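Local coordinates for protein probable dehydrogenase (Bordetella bronchiseptica, PDB 3MOI) that is probably an NAD(P)-dependent oxidoreductase of the GFO/IDH/MocA family, with a Rossmann-fold nucleotide-binding domain joined to a C-terminal domain built on a large mixed sheet, at residues K2-C8 against Q64-I70; F12-V16 against R277-G281; M147-Y153 against C225-V229; R159-E165 against E270-R275; S238-H242 against H299-M303. All coordinates share one frame; numbering follows the deposited sequence.

Contact 1. Residues K2-C8 against Q64-I70; sequences KIRFGIC and QMDAVYI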
# COMPACT_ATOMS: atom_id res chain seq x y z
N LYS A 2 -33.74 11.74 23.38
CA LYS A 2 -34.24 11.05 22.16
C LYS A 2 -34.48 11.99 20.96
O LYS A 2 -35.29 12.91 21.01
CB LYS A 2 -35.49 10.25 22.44
CG LYS A 2 -35.72 9.10 21.43
CD LYS A 2 -36.05 7.79 22.17
CE LYS A 2 -36.18 6.57 21.27
NZ LYS A 2 -36.91 5.46 21.98
N ILE A 3 -33.77 11.73 19.87
CA ILE A 3 -33.86 12.54 18.68
C ILE A 3 -34.95 12.01 17.74
O ILE A 3 -34.95 10.87 17.35
CB ILE A 3 -32.46 12.59 17.97
CG1 ILE A 3 -31.38 13.01 18.97
CG2 ILE A 3 -32.46 13.51 16.78
CD1 ILE A 3 -31.85 14.10 19.98
N ARG A 4 -35.88 12.86 17.40
CA ARG A 4 -36.91 12.48 16.48
C ARG A 4 -36.44 12.84 15.06
O ARG A 4 -36.17 14.00 14.76
CB ARG A 4 -38.24 13.16 16.82
CG ARG A 4 -38.83 12.83 18.19
CD ARG A 4 -39.93 13.82 18.61
NE ARG A 4 -39.39 15.17 18.55
CZ ARG A 4 -40.01 16.29 18.97
NH1 ARG A 4 -41.23 16.25 19.52
NH2 ARG A 4 -39.39 17.46 18.82
N PHE A 5 -36.32 11.81 14.23
CA PHE A 5 -35.71 11.90 12.93
C PHE A 5 -36.72 11.75 11.84
O PHE A 5 -37.60 10.91 11.96
CB PHE A 5 -34.73 10.76 12.71
CG PHE A 5 -33.35 11.08 13.05
CD1 PHE A 5 -32.78 10.61 14.23
CD2 PHE A 5 -32.58 11.87 12.21
CE1 PHE A 5 -31.46 10.90 14.54
CE2 PHE A 5 -31.27 12.18 12.53
CZ PHE A 5 -30.71 11.69 13.68
N GLY A 6 -36.58 12.55 10.79
CA GLY A 6 -37.24 12.25 9.52
C GLY A 6 -36.21 11.73 8.50
O GLY A 6 -35.13 12.29 8.40
N ILE A 7 -36.54 10.69 7.74
CA ILE A 7 -35.66 10.24 6.68
C ILE A 7 -36.06 10.82 5.36
O ILE A 7 -37.19 10.73 4.97
CB ILE A 7 -35.65 8.75 6.51
CG1 ILE A 7 -35.28 8.08 7.84
CG2 ILE A 7 -34.63 8.39 5.46
CD1 ILE A 7 -34.90 6.62 7.69
N CYS A 8 -35.12 11.42 4.64
CA CYS A 8 -35.46 12.13 3.38
C CYS A 8 -34.67 11.54 2.25
O CYS A 8 -33.48 11.85 2.12
CB CYS A 8 -35.10 13.61 3.51
SG CYS A 8 -34.97 14.56 1.95
N GLN A 64 -43.65 17.01 13.95
CA GLN A 64 -42.73 17.52 14.98
C GLN A 64 -41.52 16.60 14.81
O GLN A 64 -41.67 15.38 14.77
CB GLN A 64 -43.44 17.40 16.35
CG GLN A 64 -43.25 18.52 17.41
CD GLN A 64 -44.51 19.21 17.94
OE1 GLN A 64 -45.34 19.51 17.16
NE2 GLN A 64 -44.61 19.55 19.26
N MET A 65 -40.34 17.19 14.52
CA MET A 65 -39.09 16.42 14.42
C MET A 65 -37.86 17.25 14.86
O MET A 65 -37.93 18.48 14.92
CB MET A 65 -38.96 15.64 13.05
CG MET A 65 -38.45 16.33 11.77
SD MET A 65 -38.80 15.48 10.12
CE MET A 65 -39.53 16.94 9.50
N ASP A 66 -36.77 16.58 15.28
CA ASP A 66 -35.59 17.33 15.75
C ASP A 66 -34.49 17.40 14.72
O ASP A 66 -33.66 18.32 14.76
CB ASP A 66 -34.96 16.67 17.01
CG ASP A 66 -35.90 16.63 18.19
OD1 ASP A 66 -36.42 17.73 18.60
OD2 ASP A 66 -36.16 15.49 18.62
N ALA A 67 -34.42 16.37 13.87
CA ALA A 67 -33.37 16.26 12.88
C ALA A 67 -33.88 15.60 11.56
O ALA A 67 -34.94 14.99 11.53
CB ALA A 67 -32.19 15.48 13.43
N VAL A 68 -33.10 15.74 10.49
CA VAL A 68 -33.36 15.07 9.25
C VAL A 68 -32.13 14.25 8.83
O VAL A 68 -30.99 14.74 8.92
CB VAL A 68 -33.72 16.05 8.13
CG1 VAL A 68 -34.22 15.26 6.97
CG2 VAL A 68 -34.88 16.94 8.54
N TYR A 69 -32.36 13.04 8.37
CA TYR A 69 -31.31 12.27 7.75
C TYR A 69 -31.59 12.36 6.26
O TYR A 69 -32.65 11.97 5.80
CB TYR A 69 -31.29 10.83 8.26
CG TYR A 69 -30.39 9.92 7.43
CD1 TYR A 69 -29.01 10.10 7.35
CD2 TYR A 69 -30.93 8.85 6.74
CE1 TYR A 69 -28.21 9.24 6.56
CE2 TYR A 69 -30.16 8.02 5.96
CZ TYR A 69 -28.83 8.19 5.88
OH TYR A 69 -28.15 7.29 5.10
N ILE A 70 -30.66 12.97 5.54
CA ILE A 70 -30.86 13.34 4.14
C ILE A 70 -30.09 12.35 3.29
O ILE A 70 -28.88 12.41 3.29
CB ILE A 70 -30.30 14.77 3.84
CG1 ILE A 70 -31.18 15.84 4.53
CG2 ILE A 70 -30.24 15.03 2.33
CD1 ILE A 70 -30.58 17.26 4.48
O HOH W 1 -42.07 18.76 20.38

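Contact 2. Residues F12-V16 against R277-G281; sequences FAGSV and RYGFG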
# COMPACT_ATOMS: atom_id res chain seq x y z
N PHE A 12 -31.19 3.11 -1.18
CA PHE A 12 -30.46 2.14 -0.41
C PHE A 12 -29.91 2.68 0.92
O PHE A 12 -30.29 2.19 1.99
CB PHE A 12 -29.36 1.54 -1.31
CG PHE A 12 -28.50 0.53 -0.62
CD1 PHE A 12 -29.01 -0.71 -0.24
CD2 PHE A 12 -27.14 0.83 -0.34
CE1 PHE A 12 -28.20 -1.66 0.40
CE2 PHE A 12 -26.33 -0.10 0.32
CZ PHE A 12 -26.88 -1.37 0.68
N ALA A 13 -29.06 3.69 0.89
CA ALA A 13 -28.58 4.29 2.14
C ALA A 13 -29.73 4.62 3.14
O ALA A 13 -29.69 4.28 4.34
CB ALA A 13 -27.73 5.58 1.83
N GLY A 14 -30.76 5.26 2.66
CA GLY A 14 -31.88 5.58 3.54
C GLY A 14 -32.63 4.39 4.12
O GLY A 14 -32.66 4.21 5.35
N SER A 15 -33.28 3.60 3.25
CA SER A 15 -34.24 2.62 3.70
C SER A 15 -33.56 1.39 4.26
O SER A 15 -34.04 0.84 5.25
CB SER A 15 -35.16 2.11 2.58
OG SER A 15 -34.96 2.72 1.31
N VAL A 16 -32.50 0.91 3.61
CA VAL A 16 -31.96 -0.40 4.03
C VAL A 16 -30.77 -0.31 4.99
O VAL A 16 -30.71 -1.10 5.92
CB VAL A 16 -31.77 -1.47 2.87
CG1 VAL A 16 -31.82 -0.86 1.49
CG2 VAL A 16 -30.51 -2.35 3.08
N ARG A 277 -32.65 -4.93 -6.45
CA ARG A 277 -31.81 -5.66 -5.49
C ARG A 277 -31.51 -4.81 -4.26
O ARG A 277 -31.54 -5.30 -3.12
CB ARG A 277 -30.50 -6.12 -6.10
CG ARG A 277 -29.97 -7.32 -5.34
CD ARG A 277 -28.47 -7.47 -5.34
NE ARG A 277 -27.99 -8.65 -6.07
CZ ARG A 277 -26.71 -9.03 -6.08
NH1 ARG A 277 -25.80 -8.32 -5.39
NH2 ARG A 277 -26.32 -10.12 -6.78
N TYR A 278 -31.20 -3.54 -4.49
CA TYR A 278 -30.78 -2.65 -3.42
C TYR A 278 -31.94 -1.73 -2.91
O TYR A 278 -31.77 -0.96 -1.97
CB TYR A 278 -29.53 -1.86 -3.87
CG TYR A 278 -28.25 -2.72 -3.98
CD1 TYR A 278 -27.52 -3.07 -2.85
CD2 TYR A 278 -27.79 -3.17 -5.21
CE1 TYR A 278 -26.37 -3.85 -2.94
CE2 TYR A 278 -26.63 -3.95 -5.31
CZ TYR A 278 -25.93 -4.28 -4.17
OH TYR A 278 -24.80 -5.06 -4.27
N GLY A 279 -33.12 -1.83 -3.52
CA GLY A 279 -34.28 -1.08 -3.06
C GLY A 279 -34.84 -1.59 -1.74
O GLY A 279 -34.39 -2.62 -1.19
N PHE A 280 -35.84 -0.86 -1.24
CA PHE A 280 -36.49 -1.22 0.03
C PHE A 280 -37.41 -2.43 -0.13
O PHE A 280 -38.31 -2.41 -0.97
CB PHE A 280 -37.31 -0.05 0.62
CG PHE A 280 -37.99 -0.41 1.89
CD1 PHE A 280 -37.25 -0.66 3.02
CD2 PHE A 280 -39.35 -0.60 1.93
CE1 PHE A 280 -37.85 -1.06 4.21
CE2 PHE A 280 -39.98 -0.99 3.12
CZ PHE A 280 -39.22 -1.24 4.26
N GLY A 281 -37.18 -3.46 0.69
CA GLY A 281 -37.96 -4.70 0.59
C GLY A 281 -37.47 -5.64 -0.50
O GLY A 281 -38.12 -6.63 -0.81

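Contact 3. Residues M147-Y153 against C225-V229; sequences MLNCFNY and CAVMV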
# COMPACT_ATOMS: atom_id res chain seq x y z
N MET A 147 3.53 7.89 9.05
CA MET A 147 2.98 7.61 7.75
C MET A 147 1.81 6.68 7.90
O MET A 147 1.76 5.96 8.83
CB MET A 147 4.04 7.05 6.79
CG MET A 147 4.50 5.55 6.94
SD MET A 147 5.69 5.01 5.67
CE MET A 147 5.95 3.41 6.41
N LEU A 148 0.82 6.76 7.02
CA LEU A 148 -0.26 5.78 6.97
C LEU A 148 -0.25 5.08 5.64
O LEU A 148 0.12 5.66 4.64
CB LEU A 148 -1.60 6.49 7.05
CG LEU A 148 -2.12 6.94 8.41
CD1 LEU A 148 -1.48 8.28 8.70
CD2 LEU A 148 -3.57 7.00 8.35
N ASN A 149 -0.75 3.85 5.60
CA ASN A 149 -0.92 3.13 4.34
C ASN A 149 -2.30 2.53 4.25
O ASN A 149 -2.64 1.71 5.02
CB ASN A 149 0.15 2.06 4.29
CG ASN A 149 0.22 1.33 2.95
OD1 ASN A 149 -0.39 1.74 1.98
ND2 ASN A 149 1.00 0.25 2.91
N CYS A 150 -3.14 2.98 3.34
CA CYS A 150 -4.49 2.45 3.22
C CYS A 150 -4.65 1.90 1.84
O CYS A 150 -4.35 2.61 0.89
CB CYS A 150 -5.53 3.59 3.39
SG CYS A 150 -5.22 4.51 4.92
N PHE A 151 -5.22 0.70 1.69
CA PHE A 151 -5.62 0.25 0.37
C PHE A 151 -6.90 -0.56 0.45
O PHE A 151 -7.24 -1.08 1.49
CB PHE A 151 -4.50 -0.52 -0.36
CG PHE A 151 -4.01 -1.71 0.40
CD1 PHE A 151 -3.05 -1.57 1.40
CD2 PHE A 151 -4.57 -2.97 0.19
CE1 PHE A 151 -2.64 -2.63 2.15
CE2 PHE A 151 -4.18 -4.07 0.96
CZ PHE A 151 -3.20 -3.91 1.93
N ASN A 152 -7.63 -0.64 -0.66
CA ASN A 152 -8.87 -1.37 -0.73
C ASN A 152 -8.96 -1.78 -2.17
O ASN A 152 -8.91 -0.93 -3.00
CB ASN A 152 -10.03 -0.47 -0.37
CG ASN A 152 -11.29 -1.24 0.06
OD1 ASN A 152 -11.31 -2.46 0.02
ND2 ASN A 152 -12.36 -0.51 0.47
N TYR A 153 -8.98 -3.06 -2.46
CA TYR A 153 -9.30 -3.60 -3.78
C TYR A 153 -10.66 -4.28 -3.65
O TYR A 153 -10.90 -5.07 -2.71
CB TYR A 153 -8.22 -4.64 -4.24
CG TYR A 153 -6.83 -4.04 -4.37
CD1 TYR A 153 -6.14 -3.60 -3.27
CD2 TYR A 153 -6.23 -3.89 -5.60
CE1 TYR A 153 -4.88 -3.03 -3.39
CE2 TYR A 153 -4.98 -3.32 -5.74
CZ TYR A 153 -4.32 -2.87 -4.65
OH TYR A 153 -3.07 -2.32 -4.81
N CYS A 225 2.92 11.66 5.94
CA CYS A 225 2.11 11.36 4.74
C CYS A 225 1.27 10.09 4.83
O CYS A 225 1.57 9.20 5.58
CB CYS A 225 3.00 11.21 3.53
SG CYS A 225 4.05 12.68 3.28
N ALA A 226 0.21 10.04 4.03
CA ALA A 226 -0.66 8.90 3.89
C ALA A 226 -0.68 8.43 2.43
O ALA A 226 -0.89 9.20 1.53
CB ALA A 226 -2.00 9.29 4.25
N VAL A 227 -0.45 7.17 2.19
CA VAL A 227 -0.65 6.61 0.87
C VAL A 227 -2.05 6.04 0.83
O VAL A 227 -2.45 5.36 1.77
CB VAL A 227 0.40 5.46 0.61
CG1 VAL A 227 -0.08 4.46 -0.47
CG2 VAL A 227 1.74 6.03 0.26
N MET A 228 -2.77 6.27 -0.26
CA MET A 228 -4.15 5.82 -0.43
C MET A 228 -4.19 5.18 -1.81
O MET A 228 -3.79 5.81 -2.81
CB MET A 228 -5.08 7.03 -0.33
CG MET A 228 -6.56 6.86 -0.59
SD MET A 228 -7.51 8.46 -0.64
CE MET A 228 -6.41 9.27 0.38
N VAL A 229 -4.60 3.91 -1.86
CA VAL A 229 -4.73 3.16 -3.08
C VAL A 229 -6.09 2.49 -3.12
O VAL A 229 -6.53 1.91 -2.13
CB VAL A 229 -3.64 2.04 -3.19
CG1 VAL A 229 -4.00 1.06 -4.34
CG2 VAL A 229 -2.25 2.61 -3.39

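Contact 4. Residues R159-E165 against E270-R275; sequences RPRRPEE and EAELRR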
# COMPACT_ATOMS: atom_id res chain seq x y z
N ARG A 159 -20.73 -3.58 -9.45
CA ARG A 159 -22.02 -3.72 -8.79
C ARG A 159 -23.04 -3.07 -9.71
O ARG A 159 -22.69 -2.30 -10.59
CB ARG A 159 -22.00 -3.01 -7.43
CG ARG A 159 -20.83 -3.43 -6.57
CD ARG A 159 -20.95 -2.99 -5.15
NE ARG A 159 -19.68 -3.23 -4.47
CZ ARG A 159 -19.15 -2.48 -3.50
NH1 ARG A 159 -19.77 -1.40 -3.03
NH2 ARG A 159 -17.97 -2.82 -3.00
N PRO A 160 -24.31 -3.41 -9.56
CA PRO A 160 -25.34 -2.88 -10.46
C PRO A 160 -25.57 -1.37 -10.35
O PRO A 160 -25.87 -0.90 -9.28
CB PRO A 160 -26.59 -3.65 -10.02
CG PRO A 160 -26.08 -4.94 -9.52
CD PRO A 160 -24.78 -4.61 -8.84
N ARG A 161 -25.49 -0.66 -11.47
CA ARG A 161 -25.52 0.79 -11.49
C ARG A 161 -26.46 1.38 -12.51
O ARG A 161 -26.69 0.82 -13.58
CB ARG A 161 -24.13 1.32 -11.83
CG ARG A 161 -23.02 0.84 -10.94
CD ARG A 161 -22.88 1.67 -9.67
NE ARG A 161 -21.88 1.06 -8.80
CZ ARG A 161 -21.83 1.17 -7.47
NH1 ARG A 161 -22.73 1.88 -6.78
NH2 ARG A 161 -20.86 0.53 -6.83
N ARG A 162 -26.96 2.56 -12.19
CA ARG A 162 -27.70 3.36 -13.14
C ARG A 162 -26.66 4.03 -14.03
O ARG A 162 -25.52 4.25 -13.61
CB ARG A 162 -28.57 4.38 -12.39
CG ARG A 162 -29.71 3.73 -11.58
CD ARG A 162 -30.68 4.76 -10.99
NE ARG A 162 -31.86 4.18 -10.31
CZ ARG A 162 -31.95 3.84 -9.01
NH1 ARG A 162 -30.91 3.96 -8.17
NH2 ARG A 162 -33.09 3.36 -8.54
N PRO A 163 -27.03 4.34 -15.28
CA PRO A 163 -26.02 4.84 -16.21
C PRO A 163 -25.42 6.19 -15.85
O PRO A 163 -24.26 6.43 -16.15
CB PRO A 163 -26.76 4.87 -17.55
CG PRO A 163 -28.20 5.14 -17.16
CD PRO A 163 -28.39 4.45 -15.82
N GLU A 164 -26.14 7.06 -15.18
CA GLU A 164 -25.48 8.25 -14.63
C GLU A 164 -24.36 7.96 -13.59
O GLU A 164 -23.47 8.79 -13.37
CB GLU A 164 -26.48 9.21 -14.02
CG GLU A 164 -27.32 8.62 -12.85
CD GLU A 164 -28.72 8.07 -13.29
OE1 GLU A 164 -28.86 7.59 -14.48
OE2 GLU A 164 -29.64 8.15 -12.42
N GLU A 165 -24.40 6.81 -12.92
CA GLU A 165 -23.33 6.48 -11.98
C GLU A 165 -22.02 6.06 -12.66
O GLU A 165 -21.00 5.88 -11.96
CB GLU A 165 -23.75 5.34 -11.07
CG GLU A 165 -24.78 5.65 -10.05
CD GLU A 165 -25.15 4.39 -9.28
OE1 GLU A 165 -26.00 3.64 -9.77
OE2 GLU A 165 -24.57 4.13 -8.22
N GLU A 270 -29.68 -3.24 -16.61
CA GLU A 270 -28.93 -3.17 -15.34
C GLU A 270 -29.50 -2.20 -14.27
O GLU A 270 -29.46 -2.48 -13.07
CB GLU A 270 -27.49 -2.79 -15.68
CG GLU A 270 -26.54 -2.85 -14.55
CD GLU A 270 -25.28 -2.06 -14.82
OE1 GLU A 270 -24.63 -2.32 -15.85
OE2 GLU A 270 -24.95 -1.17 -14.01
N ALA A 271 -30.01 -1.05 -14.71
CA ALA A 271 -30.64 -0.09 -13.81
C ALA A 271 -31.74 -0.80 -12.96
O ALA A 271 -31.84 -0.57 -11.76
CB ALA A 271 -31.21 1.10 -14.62
N GLU A 272 -32.53 -1.68 -13.60
CA GLU A 272 -33.56 -2.49 -12.93
C GLU A 272 -32.98 -3.44 -11.89
O GLU A 272 -33.55 -3.60 -10.81
CB GLU A 272 -34.39 -3.34 -13.94
CG GLU A 272 -35.86 -2.92 -14.14
CD GLU A 272 -36.79 -3.04 -12.88
OE1 GLU A 272 -37.29 -4.16 -12.60
OE2 GLU A 272 -37.04 -2.01 -12.19
N LEU A 273 -31.88 -4.11 -12.23
CA LEU A 273 -31.28 -4.99 -11.27
C LEU A 273 -30.90 -4.15 -10.05
O LEU A 273 -31.09 -4.59 -8.90
CB LEU A 273 -30.06 -5.69 -11.83
CG LEU A 273 -29.80 -7.11 -11.30
CD1 LEU A 273 -28.30 -7.39 -11.40
CD2 LEU A 273 -30.31 -7.38 -9.87
N ARG A 274 -30.42 -2.93 -10.32
CA ARG A 274 -29.97 -2.03 -9.29
C ARG A 274 -31.11 -1.73 -8.30
O ARG A 274 -31.04 -2.05 -7.10
CB ARG A 274 -29.38 -0.74 -9.95
CG ARG A 274 -28.66 0.29 -9.03
CD ARG A 274 -28.31 -0.34 -7.68
NE ARG A 274 -27.23 0.25 -6.86
CZ ARG A 274 -27.02 1.54 -6.61
NH1 ARG A 274 -27.77 2.50 -7.13
NH2 ARG A 274 -26.04 1.83 -5.80
N ARG A 275 -32.19 -1.16 -8.80
CA ARG A 275 -33.27 -0.77 -7.91
C ARG A 275 -34.08 -1.93 -7.33
O ARG A 275 -34.69 -1.75 -6.29
CB ARG A 275 -34.19 0.27 -8.55
CG ARG A 275 -35.17 -0.26 -9.51
CD ARG A 275 -36.58 0.27 -9.24
NE ARG A 275 -37.52 -0.68 -9.83
CZ ARG A 275 -38.15 -1.64 -9.16
NH1 ARG A 275 -38.95 -2.47 -9.83
NH2 ARG A 275 -38.02 -1.78 -7.84

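Contact 5. Residues S238-H242 against H299-M303; sequences SDEMH and HFGVM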
# COMPACT_ATOMS: atom_id res chain seq x y z
N SER A 238 -9.26 -7.45 -1.38
CA SER A 238 -8.37 -7.20 -0.26
C SER A 238 -8.94 -7.64 1.07
O SER A 238 -8.27 -7.58 2.09
CB SER A 238 -7.92 -5.70 -0.20
OG SER A 238 -8.96 -4.79 -0.54
N ASP A 239 -10.18 -8.11 1.10
CA ASP A 239 -10.65 -8.69 2.34
C ASP A 239 -9.80 -9.94 2.70
O ASP A 239 -9.70 -10.32 3.87
CB ASP A 239 -12.14 -8.98 2.25
CG ASP A 239 -13.01 -7.70 2.02
OD1 ASP A 239 -12.59 -6.59 2.42
OD2 ASP A 239 -14.13 -7.85 1.46
N GLU A 240 -9.13 -10.54 1.71
CA GLU A 240 -8.11 -11.55 2.00
C GLU A 240 -7.06 -11.06 2.98
O GLU A 240 -6.49 -11.83 3.71
CB GLU A 240 -7.43 -12.02 0.73
CG GLU A 240 -6.48 -13.20 0.98
CD GLU A 240 -6.03 -13.89 -0.30
OE1 GLU A 240 -6.63 -13.63 -1.36
OE2 GLU A 240 -5.06 -14.68 -0.26
N MET A 241 -6.75 -9.76 2.99
CA MET A 241 -5.71 -9.26 3.88
C MET A 241 -6.34 -8.67 5.10
O MET A 241 -5.66 -8.16 5.98
CB MET A 241 -4.78 -8.29 3.13
CG MET A 241 -3.80 -9.00 2.12
SD MET A 241 -2.97 -7.77 1.09
CE MET A 241 -2.21 -9.01 0.10
N HIS A 242 -7.66 -8.78 5.20
CA HIS A 242 -8.39 -8.40 6.40
C HIS A 242 -9.33 -9.55 6.85
O HIS A 242 -10.56 -9.42 6.83
CB HIS A 242 -9.16 -7.12 6.13
CG HIS A 242 -9.66 -6.46 7.37
ND1 HIS A 242 -8.84 -5.76 8.21
CD2 HIS A 242 -10.89 -6.44 7.93
CE1 HIS A 242 -9.54 -5.32 9.25
NE2 HIS A 242 -10.79 -5.71 9.09
N HIS A 299 -15.03 -2.17 8.29
CA HIS A 299 -13.64 -1.74 7.91
C HIS A 299 -13.64 -1.27 6.45
O HIS A 299 -14.58 -1.54 5.72
CB HIS A 299 -12.65 -2.91 8.08
CG HIS A 299 -12.69 -3.90 6.95
ND1 HIS A 299 -11.73 -3.93 5.96
CD2 HIS A 299 -13.56 -4.90 6.67
CE1 HIS A 299 -12.02 -4.91 5.11
NE2 HIS A 299 -13.11 -5.52 5.52
N PHE A 300 -12.61 -0.59 6.01
CA PHE A 300 -12.55 -0.24 4.58
C PHE A 300 -11.18 -0.55 4.01
O PHE A 300 -10.22 0.23 4.16
CB PHE A 300 -12.91 1.24 4.39
CG PHE A 300 -13.25 1.59 2.99
CD1 PHE A 300 -14.43 1.19 2.45
CD2 PHE A 300 -12.40 2.39 2.24
CE1 PHE A 300 -14.79 1.51 1.15
CE2 PHE A 300 -12.72 2.72 0.93
CZ PHE A 300 -13.94 2.27 0.37
N GLY A 301 -11.06 -1.69 3.38
CA GLY A 301 -9.73 -2.19 2.98
C GLY A 301 -8.91 -2.31 4.25
O GLY A 301 -9.46 -2.43 5.37
N VAL A 302 -7.60 -2.22 4.09
CA VAL A 302 -6.74 -2.23 5.22
C VAL A 302 -6.08 -0.90 5.43
O VAL A 302 -5.89 -0.15 4.52
CB VAL A 302 -5.67 -3.35 5.18
CG1 VAL A 302 -6.07 -4.53 4.21
CG2 VAL A 302 -4.32 -2.80 5.01
N MET A 303 -5.74 -0.62 6.67
CA MET A 303 -5.26 0.67 7.06
C MET A 303 -4.15 0.45 8.07
O MET A 303 -4.44 0.04 9.18
CB MET A 303 -6.42 1.47 7.64
CG MET A 303 -7.48 1.95 6.56
SD MET A 303 -8.82 3.11 7.08
CE MET A 303 -8.15 3.57 8.59

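Contact 1. Residues K2-C8 against Q64-I70
Strands 3-8 and 67-70 run parallel, their axes 4.6 Å apart at closest approach, and Phe5 pairs with Ala67, Gly6 with Val68, Ile7 with Tyr69 and Cys8 with Ile70. The backbone bonds alternate in the parallel manner: Gly6 N gives to Ala67 O, Tyr69 N to Gly6 O and Cys8 N to Tyr69 O. Where strand 67-70 begins, Arg4 O takes two donors, Asp66 N at 2.7 Å and Ala67 N. Asp66 answers with its carboxylate. Its OD2 accepts Arg4 N at 2.9 Å in a nearly straight bond (171°), and also Arg4 NE. Arg4 NH2 reaches the other oxygen, OD1, at 3.0 Å. The guanidinium thus grips the carboxylate side-on in a salt bridge, and a bend at chi3 (-55°) turns it back to do so. Both side-chain bonds come from above the carboxylate plane. A water joins Arg4 NH1 to Gln64 NE2. On the face of Phe5 and Ile7, Ala67 CB lies 3.5 Å from Phe5 CE2, and Ile7 CG2 meets the edge of the Tyr69 ring at CD2. Helix 12-24 lies against this face. On the other face Met65 SD sits 3.6 Å from Gly6 CA, where no side chain intervenes. Cys8 CB touches Val68 CG1 there. Strands 3-8 and 67-70 are the central neighbours in the 3-2-1-4-5-6 sheet of a Rossmann fold.

Contact 2. Residues F12-V16 against R277-G281
Phe12 and Tyr278 make one tight end of this contact, a T-shaped pair. The edge of the tyrosine ring points at the face of the phenylalanine, with centroids 5.2 Å apart and planes at 86°. Tyr278 CD1 lies 3.6 Å from Phe12 CE1, over the rim of that ring and not its centre. With chi1 at 179° the Phe12 ring swings away from its own backbone N and out to the tyrosine. Tyr278 O also comes close, 3.3 Å from Phe12 CD1 and 3.5 Å from Val16 CG1. The other end is close as well: Ser15 CB touches Phe280 CD1 at 3.5 Å. Ser15 OG bonds instead to Gly11 O. The loose part is Gly279 between them, whose O is 4.1 Å from Val16 CG1. Gly281, beyond Phe280, is exposed to solvent. Gly14 belongs to a probable GxGxxG motif of Rossmann type. The contact sets the first turn of helix 12-24 against the end of helix 270-278 and the loop after it, while Phe280 goes on to stack edge-to-face with Phe44 of helix 38-48.

Contact 3. Residues M147-Y153 against C225-V229
Met147 to Phe151 pair with Cys225 to Val229 as parallel neighbours in the mixed sheet of the GFO/IDH/MocA C-terminal domain. Their directions differ by only 8°. Five backbone bonds join them, running from Leu148 N to Cys225 O at one end to Asn152 N to Val229 O at the other. Side chains paired across the strands share a face. On one face Leu148 CB sits beside the small bump of Ala226 CB at 4.0 Å. Met228 stands on this face too and packs against helix 179-190. The opposite face carries Asn149, Val227, Phe151 and Val229. Asn149 and Val227 lie side by side, with Asn149 OD1 3.7 Å from Val227 CG1. Phe151 CB meets Val229 CB at 3.9 Å. Phe151 CG lies between the backbone N and the carbonyl carbon (chi1 57°), and the ring is led away from strand 225-231. Tyr153 does the reverse. Its ring slants across Val229 and brings its hydroxyl end close to CG1. This face meets the second subunit: Val227 packs on Val227 of that chain, the two Phe151 rings meet, and Asn149 ND2 forms a hydrogen bond with Tyr153 OH of the second subunit. In return Tyr153 OH is hydrogen-bonded to Asn149 ND2 of the second subunit. Within the chain, the methyl Val229 CG1 lies beside the end of the tyrosine, 3.5 Å from Tyr153 OH.

Contact 4. Residues R159-E165 against E270-R275
Glu270 OE2 accepts the backbone N of Arg161 at 2.6 Å, through the lone pair that faces away from its partner oxygen, and it also forms a salt bridge with Arg208. This bond fixes a loop of the GFO/IDH/MocA C-terminal domain, the one after strand 145-153, to the first turn of helix 270-278. Beside it lies a salt-bridge network of Arg161, Glu165 and Arg274. Glu270 reaches Arg161 with an extended side chain, CG anti to the backbone N (chi1 -172°). Glu165 OE2 takes Arg161 NH1 at 3.2 Å, while Glu165 OE1 takes Arg162 N at 2.8 Å. Arg274 joins less directly. Glu165 OE1 lies over a face of its guanidinium, so the attraction is between charges and no N-H is aimed at it. Arg161 NH1 and Arg274 NH2 come within 3.5 Å, a repulsion that the Glu165 carboxylate, close to both, probably offsets. The Arg161 guanidinium has further partners in Phe156, through a bond to its carbonyl oxygen and a cation-pi contact with its ring. Pro160 supplies the apolar part, wedged against Leu273 and the base of Arg274. The extended Arg162 side chain runs past Ala271, and Arg162 NH2 ends 3.3 Å from Arg275 CB.

Contact 5. Residues S238-H242 against H299-M303
His242 and His299 stack face to face, reaching toward each other from opposite directions. Their centroids are 3.8 Å apart and the planes differ by 23°. His242 CD2 lies over the centre of the His299 ring, 3.3 Å from His299 CG. His299 CG lies between its backbone N and carbonyl carbon (chi1 79°), which brings the ring to His242. Three groups meet the polar side of the His299 ring. His299 ND1 gives a bond to Gly301 O at 2.8 Å, with the oxygen in the ring plane, and its NE2 bonds to Leu245 O. Asp239 OD1 approaches the edge, 3.2 Å from His299 CE1. The two hydrogen bonds, to Gly301 O and Leu245 O, limit the rotation of the ring. Asp239 is steadied in turn by a salt bridge from OD2 to Lys252. Alongside the stack, Val302 CG1 fills in against Met241 CB at 4.1 Å. Farther out, Ser238 OG bonds to Tyr153 N, and Met241 O to Arg313. The stack thus joins a loop of the GFO/IDH/MocA C-terminal domain, beside the end of strand 145-153, to the start of its antiparallel neighbour, strand 302-307.

Contacts 1, 3 and 5 are buried, contact 2 is partly buried and contact 4 lies at the surface. Contacts 1 and 3 each join two parallel strands, but in different sheets, with centres about 35 Å apart. Contacts 3 and 5 touch, because strands 145-153 and 302-307 are neighbours, and both reach the second subunit. Contacts 2 and 4 share helix 270-278, which meets the nucleotide-binding fold through aromatic rings in one and a loop of the C-terminal domain through charged groups in the other. Contact 1 meets contact 2 where Tyr69 packs on Gly14. Backbone bonding dominates the two strand pairs, while a T-shaped pair marks contact 2 and a face-to-face histidine stack contact 5.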